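Local structure of 2-dehydropantoate 2-reductase (Enterococcus faecium, 3WFI) at residues 15-18 with 19-23; 213-216 with 217-221. The protein acts as a D-mandelate dehydrogenase of the ketopantoate reductase family, using NAD(H) to interconvert D-2-hydroxy acids and 2-keto acids. All coordinates share one frame; numbering follows the deposited sequence.

Interactions 1 and 2 are both local i to i+4 contacts within single helices, but they occupy different domains, with their centres about 46 Å apart and on opposite sides of the chain's centre. Residues 15-23 form the C-terminal end of the first helix of the Rossmann domain; residues 213-221 form the N-terminal start of a helix in the helical C-terminal domain. Interaction 1 is mostly buried, held by backbone bonds and flanked by apolar side chains, becoming polar and solvated at its last turn. Interaction 2 is only partly buried: on one flank the side chains of T213 and K216 bond to the second subunit, while another packs within its own domain.

Interaction 1: 15-18 with 19-23; sequences FGLM and LHQSG
The contact of F15, L17 and M18 with L19, Q21 and S22 is a local one, one turn apart along helix 10-21 and round its C-terminal end, in the first beta-alpha-beta unit (strand 2-6, helix 10-21, strand 25-30) of the Rossmann domain. L19 N bonds to F15 O at 2.9 Å and lies nearly along the C=O axis, while Q21 N reaches L17 O, also at 2.9 Å. L19 has CG beside its own backbone N (chi1 -74°), which lays the isobutyl group back against the preceding turn; its CD1 comes within 3.3 Å of F15 O and 4.4 Å of F15 CB. Leucine suits this buried flank, where it needs no polar partner. F15 turns its ring off elsewhere, edge-to-face with F77 and close to M11, a residue that binds NAD(+). On the more open side Q21 runs extended beyond CG and crosses L17 obliquely, with OE1 4.0 Å from L17 CG; F48 touches both residues. At the end of the helix the bonding slackens: S22 N to M18 O is a weak bond of 3.4 Å. A water molecule makes good the loss, donating a hydrogen bond to M18 O at 2.7 Å and accepting one from S22 OG at 2.6 Å. G23 then takes up a positive phi (103°), readily adopted without a side chain, and returns its N to H20 O in a Schellman motif. Apolar carbons thus meet in the buried turn, whereas M18 O at the helix end depends on water and S22 N, and H20 O on G23 N.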
# COMPACT_ATOMS: atom_id res chain seq x y z
N PHE B 15 8.77 -18.56 -35.36
CA PHE B 15 9.38 -17.43 -36.07
C PHE B 15 10.69 -17.85 -36.73
O PHE B 15 10.91 -17.58 -37.91
CB PHE B 15 9.61 -16.24 -35.13
CG PHE B 15 8.42 -15.33 -34.99
CD1 PHE B 15 7.23 -15.81 -34.45
CD2 PHE B 15 8.50 -13.99 -35.34
CE1 PHE B 15 6.14 -14.99 -34.31
CE2 PHE B 15 7.40 -13.15 -35.20
CZ PHE B 15 6.22 -13.66 -34.67
N GLY B 16 11.54 -18.55 -35.99
CA GLY B 16 12.80 -19.05 -36.50
C GLY B 16 12.64 -19.96 -37.71
O GLY B 16 13.34 -19.80 -38.72
N LEU B 17 11.72 -20.91 -37.61
CA LEU B 17 11.44 -21.81 -38.71
C LEU B 17 10.92 -21.08 -39.95
O LEU B 17 11.42 -21.28 -41.07
CB LEU B 17 10.42 -22.86 -38.29
CG LEU B 17 10.18 -23.93 -39.34
CD1 LEU B 17 11.45 -24.73 -39.62
CD2 LEU B 17 9.05 -24.85 -38.89
N MET B 18 9.92 -20.23 -39.75
CA MET B 18 9.30 -19.54 -40.87
C MET B 18 10.31 -18.60 -41.55
O MET B 18 10.42 -18.57 -42.77
CB MET B 18 8.05 -18.81 -40.43
CG MET B 18 6.93 -19.76 -40.05
SD MET B 18 5.49 -18.96 -39.36
CE MET B 18 4.72 -18.27 -40.82
N LEU B 19 11.08 -17.87 -40.75
CA LEU B 19 12.12 -16.99 -41.27
C LEU B 19 13.22 -17.73 -42.04
O LEU B 19 13.72 -17.25 -43.05
CB LEU B 19 12.75 -16.17 -40.14
CG LEU B 19 11.85 -15.05 -39.62
CD1 LEU B 19 12.31 -14.58 -38.25
CD2 LEU B 19 11.80 -13.90 -40.61
N HIS B 20 13.61 -18.88 -41.51
CA HIS B 20 14.59 -19.74 -42.15
C HIS B 20 14.11 -20.23 -43.51
O HIS B 20 14.83 -20.12 -44.51
CB HIS B 20 14.89 -20.94 -41.25
CG HIS B 20 15.66 -22.01 -41.93
ND1 HIS B 20 15.07 -23.16 -42.42
CD2 HIS B 20 16.98 -22.11 -42.24
CE1 HIS B 20 15.99 -23.92 -42.98
NE2 HIS B 20 17.15 -23.31 -42.88
N GLN B 21 12.89 -20.75 -43.54
CA GLN B 21 12.30 -21.29 -44.77
C GLN B 21 12.36 -20.31 -45.95
O GLN B 21 12.49 -20.74 -47.10
CB GLN B 21 10.84 -21.71 -44.58
CG GLN B 21 10.56 -22.96 -43.77
CD GLN B 21 9.07 -23.23 -43.70
OE1 GLN B 21 8.39 -22.80 -42.77
NE2 GLN B 21 8.54 -23.90 -44.72
N SER B 22 12.23 -19.02 -45.66
CA SER B 22 12.20 -17.99 -46.70
C SER B 22 13.58 -17.44 -47.09
O SER B 22 13.68 -16.49 -47.87
CB SER B 22 11.30 -16.83 -46.26
OG SER B 22 9.98 -17.31 -45.99
N GLY B 23 14.64 -18.03 -46.53
CA GLY B 23 16.00 -17.73 -46.94
C GLY B 23 16.78 -16.82 -46.01
O GLY B 23 17.88 -16.36 -46.36
O HOH W 1 8.49 -18.91 -44.61

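Interaction 2: 213-216 with 217-221; sequences TAHK and MVATI
M217 N bonds to T213 O, V218 N to A214 O, A219 N to H215 O and T220 N to K216 O, all at 2.8 to 3.0 Å, so the first turns of helix 214-231 are regularly closed. The K216 carbonyl takes a second donor: T220 OG1 bonds to K216 O at 2.8 Å, from the face of the carbonyl plane opposite to that used by T220 N. T220 can do this because OG1 sits beside its own backbone N (chi1 -57°), turned back towards the preceding turn; its hydroxyl is thus satisfied within the helix. T220 OG1 in turn accepts a hydrogen bond from K216 NZ at 3.0 Å. To get there the lysine chain bends at chi2 (64°) and again at chi4, arching over the threonine. This helix belongs to the helical C-terminal domain, in the part of the family that resembles the C-terminal domain of 6-phosphogluconate dehydrogenase, and its start lies on the dimer interface. There K216 NZ has its main partner, E300 OE2 of the second subunit, in a salt bridge to which the bond to T220 OG1 is added; the backbone O of that glutamate is hydrogen-bonded to T213 OG1. M217 folds back at chi3 so that its CE comes within 3.6 Å of T213 OG1; its unbranched apolar chain also packs on E300 of the second subunit. On another side of the helix, A219 CB lies over one face of the H215 imidazole, 4.5 Å from H215 NE2. Alanine's small methyl suits this position, with H215 ND1 hydrogen-bonded to E246 and both residues touching I242 of helix 238-246.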
# COMPACT_ATOMS: atom_id res chain seq x y z
N THR B 213 -13.24 1.89 -2.00
CA THR B 213 -12.04 2.64 -2.42
C THR B 213 -11.34 2.12 -3.67
O THR B 213 -10.33 2.71 -4.11
CB THR B 213 -11.01 2.70 -1.26
OG1 THR B 213 -10.71 1.37 -0.81
CG2 THR B 213 -11.55 3.55 -0.10
N ALA B 214 -11.82 1.02 -4.25
CA ALA B 214 -11.17 0.45 -5.43
C ALA B 214 -11.07 1.50 -6.55
O ALA B 214 -10.05 1.62 -7.21
CB ALA B 214 -11.89 -0.81 -5.90
N HIS B 215 -12.12 2.28 -6.75
CA HIS B 215 -12.10 3.26 -7.83
C HIS B 215 -11.00 4.29 -7.60
O HIS B 215 -10.24 4.60 -8.51
CB HIS B 215 -13.46 3.95 -7.99
CG HIS B 215 -13.41 5.10 -8.95
ND1 HIS B 215 -13.32 4.92 -10.31
CD2 HIS B 215 -13.42 6.43 -8.75
CE1 HIS B 215 -13.27 6.09 -10.91
NE2 HIS B 215 -13.31 7.03 -9.98
N LYS B 216 -10.91 4.81 -6.38
CA LYS B 216 -9.89 5.77 -6.05
C LYS B 216 -8.48 5.18 -6.27
O LYS B 216 -7.60 5.85 -6.81
CB LYS B 216 -10.05 6.27 -4.62
CG LYS B 216 -8.88 7.10 -4.11
CD LYS B 216 -8.70 8.40 -4.89
CE LYS B 216 -7.79 9.38 -4.17
NZ LYS B 216 -6.47 8.78 -3.87
N MET B 217 -8.27 3.95 -5.84
CA MET B 217 -6.93 3.35 -5.94
C MET B 217 -6.55 3.11 -7.40
O MET B 217 -5.43 3.40 -7.82
CB MET B 217 -6.87 2.06 -5.13
CG MET B 217 -6.98 2.31 -3.63
SD MET B 217 -6.75 0.83 -2.61
CE MET B 217 -8.25 -0.09 -3.02
N VAL B 218 -7.50 2.59 -8.17
CA VAL B 218 -7.30 2.37 -9.60
C VAL B 218 -7.03 3.72 -10.30
O VAL B 218 -6.08 3.83 -11.06
CB VAL B 218 -8.51 1.62 -10.24
CG1 VAL B 218 -8.44 1.65 -11.77
CG2 VAL B 218 -8.55 0.18 -9.73
N ALA B 219 -7.86 4.72 -10.03
CA ALA B 219 -7.73 6.02 -10.69
C ALA B 219 -6.40 6.66 -10.41
O ALA B 219 -5.77 7.24 -11.32
CB ALA B 219 -8.86 6.95 -10.27
N THR B 220 -5.95 6.58 -9.15
CA THR B 220 -4.68 7.17 -8.77
C THR B 220 -3.53 6.49 -9.50
O THR B 220 -2.62 7.17 -10.00
CB THR B 220 -4.48 7.09 -7.24
OG1 THR B 220 -5.57 7.73 -6.57
CG2 THR B 220 -3.19 7.77 -6.81
N ILE B 221 -3.55 5.16 -9.55
CA ILE B 221 -2.48 4.42 -10.22
C ILE B 221 -2.45 4.72 -11.72
O ILE B 221 -1.38 4.98 -12.29
CB ILE B 221 -2.58 2.90 -9.96
CG1 ILE B 221 -2.25 2.59 -8.51
CG2 ILE B 221 -1.64 2.12 -10.88
CD1 ILE B 221 -2.79 1.26 -8.02